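Local structure of FAA hydrolase family protein (Pseudomonas aeruginosa, 6J5Y) at residues Val23-Cys28 and Pro195-Phe200. The protein probably hydrolyses fumarylpyruvate at a manganese centre that also binds pyruvate, as a member of the fumarylacetoacetate hydrolase superfamily. Numbering follows the deposited sequence.
Sequences VRRVYC and PGDLVF
Val-26 to Cys-28 and Leu-198 to Phe-200 pair as parallel strands, their axes 23° apart, in the mixed sheet of the FAH fold. Leu-198 N donates to Arg-25 O, Tyr-27 N to Leu-198 O, and Phe-200 N to Tyr-27 O. Strand 198-200 lies between strand 26-30 and strand 79-89, which carries the manganese ligands Glu-82 and Glu-84.

Val-26, Cys-28, Leu-198 and Phe-200 share one face. Val-26 CG1 touches the Phe-200 ring obliquely, 3.9 Å from CE1. Leu-198 CD1 reaches back to both methyls of Val-23. Cys-28 SG rests against Phe-200 CB; the Cys-28 side chain is about 5 Å from the manganese ion.

Just before strand 198-200, Asp-197 ties the two segments together. The extended Arg-24 chain, with CG trans to N (chi1 -175°), lies alongside Asp-197. Arg-24 NH2 donates to the syn lone pair of Asp-197 OD1 at 2.7 Å, within a salt bridge. The same oxygen accepts a more bent bond from Arg-25 N at 3.1 Å, on its anti side but out of the carboxylate plane. Asp-197 OD2 accepts from Arg-194 N and meets the Tyr-27 ring edge, 3.6 Å from CE2. Arg-25 NH1 donates at 3.0 Å to Tyr-27 OH, whose oxygen lies 20° out of the guanidinium plane.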
# COMPACT_ATOMS: atom_id res chain seq x y z
N VAL A 23 5.40 11.66 5.14
CA VAL A 23 4.78 11.20 3.86
C VAL A 23 4.41 12.37 2.95
O VAL A 23 3.82 13.31 3.43
CB VAL A 23 3.54 10.35 4.15
CG1 VAL A 23 2.86 9.88 2.88
CG2 VAL A 23 3.92 9.17 5.02
N ARG A 24 4.74 12.24 1.68
CA ARG A 24 4.41 13.27 0.67
C ARG A 24 3.23 12.82 -0.19
O ARG A 24 2.16 13.22 0.11
CB ARG A 24 5.64 13.62 -0.15
CG ARG A 24 5.41 14.75 -1.13
CD ARG A 24 6.66 15.01 -1.93
NE ARG A 24 6.43 15.88 -3.05
CZ ARG A 24 6.03 15.51 -4.24
NH1 ARG A 24 5.86 16.43 -5.17
NH2 ARG A 24 5.77 14.25 -4.51
N ARG A 25 3.45 12.01 -1.22
CA ARG A 25 2.32 11.52 -2.05
C ARG A 25 2.19 10.01 -1.83
O ARG A 25 3.17 9.39 -1.49
CB ARG A 25 2.51 11.76 -3.54
CG ARG A 25 2.40 13.21 -3.97
CD ARG A 25 2.26 13.35 -5.46
NE ARG A 25 2.31 14.73 -5.87
CZ ARG A 25 2.49 15.14 -7.11
NH1 ARG A 25 2.64 14.27 -8.09
NH2 ARG A 25 2.54 16.42 -7.37
N VAL A 26 1.03 9.45 -2.13
CA VAL A 26 0.85 7.99 -1.95
C VAL A 26 0.41 7.41 -3.28
O VAL A 26 -0.66 7.73 -3.74
CB VAL A 26 -0.07 7.63 -0.78
CG1 VAL A 26 -0.17 6.13 -0.62
CG2 VAL A 26 0.43 8.27 0.50
N TYR A 27 1.31 6.65 -3.87
CA TYR A 27 1.08 6.03 -5.19
C TYR A 27 0.75 4.59 -4.91
O TYR A 27 1.33 4.03 -3.96
CB TYR A 27 2.31 6.15 -6.08
CG TYR A 27 2.65 7.55 -6.52
CD1 TYR A 27 1.89 8.20 -7.47
CD2 TYR A 27 3.71 8.23 -5.95
CE1 TYR A 27 2.20 9.48 -7.90
CE2 TYR A 27 4.04 9.51 -6.38
CZ TYR A 27 3.28 10.15 -7.34
OH TYR A 27 3.62 11.41 -7.73
N CYS A 28 -0.14 4.02 -5.72
CA CYS A 28 -0.58 2.62 -5.58
C CYS A 28 -0.52 2.00 -6.96
O CYS A 28 -0.85 2.70 -7.97
CB CYS A 28 -1.99 2.53 -4.99
SG CYS A 28 -2.20 3.32 -3.38
N PRO A 195 11.37 12.88 -2.20
CA PRO A 195 11.51 12.23 -0.90
C PRO A 195 10.17 12.35 -0.16
O PRO A 195 9.54 13.39 -0.26
CB PRO A 195 12.67 12.97 -0.21
CG PRO A 195 13.42 13.61 -1.36
CD PRO A 195 12.36 13.96 -2.39
N GLY A 196 9.76 11.27 0.52
CA GLY A 196 8.49 11.22 1.26
C GLY A 196 7.43 10.43 0.53
O GLY A 196 6.46 10.01 1.18
N ASP A 197 7.56 10.29 -0.79
CA ASP A 197 6.55 9.58 -1.62
C ASP A 197 6.53 8.11 -1.17
O ASP A 197 7.63 7.57 -0.82
CB ASP A 197 6.84 9.70 -3.11
CG ASP A 197 6.53 11.04 -3.75
OD1 ASP A 197 5.97 11.94 -3.06
OD2 ASP A 197 6.90 11.20 -4.93
N LEU A 198 5.34 7.50 -1.14
CA LEU A 198 5.21 6.04 -0.86
C LEU A 198 4.66 5.39 -2.11
O LEU A 198 3.89 6.08 -2.85
CB LEU A 198 4.27 5.77 0.31
CG LEU A 198 4.55 6.51 1.61
CD1 LEU A 198 3.57 6.06 2.69
CD2 LEU A 198 5.99 6.26 2.06
N VAL A 199 5.09 4.16 -2.37
CA VAL A 199 4.49 3.33 -3.44
C VAL A 199 3.99 2.04 -2.80
O VAL A 199 4.81 1.26 -2.32
CB VAL A 199 5.48 3.03 -4.58
CG1 VAL A 199 4.79 2.29 -5.73
CG2 VAL A 199 6.18 4.28 -5.04
N PHE A 200 2.66 1.86 -2.80
CA PHE A 200 1.96 0.59 -2.55
C PHE A 200 2.06 -0.22 -3.85
O PHE A 200 1.54 0.23 -4.87
CB PHE A 200 0.52 0.88 -2.11
CG PHE A 200 0.34 1.30 -0.67
CD1 PHE A 200 0.94 2.45 -0.18
CD2 PHE A 200 -0.46 0.55 0.19
CE1 PHE A 200 0.77 2.82 1.15
CE2 PHE A 200 -0.64 0.95 1.51
CZ PHE A 200 -0.03 2.08 1.99
O HOH W 1 5.63 12.41 -6.61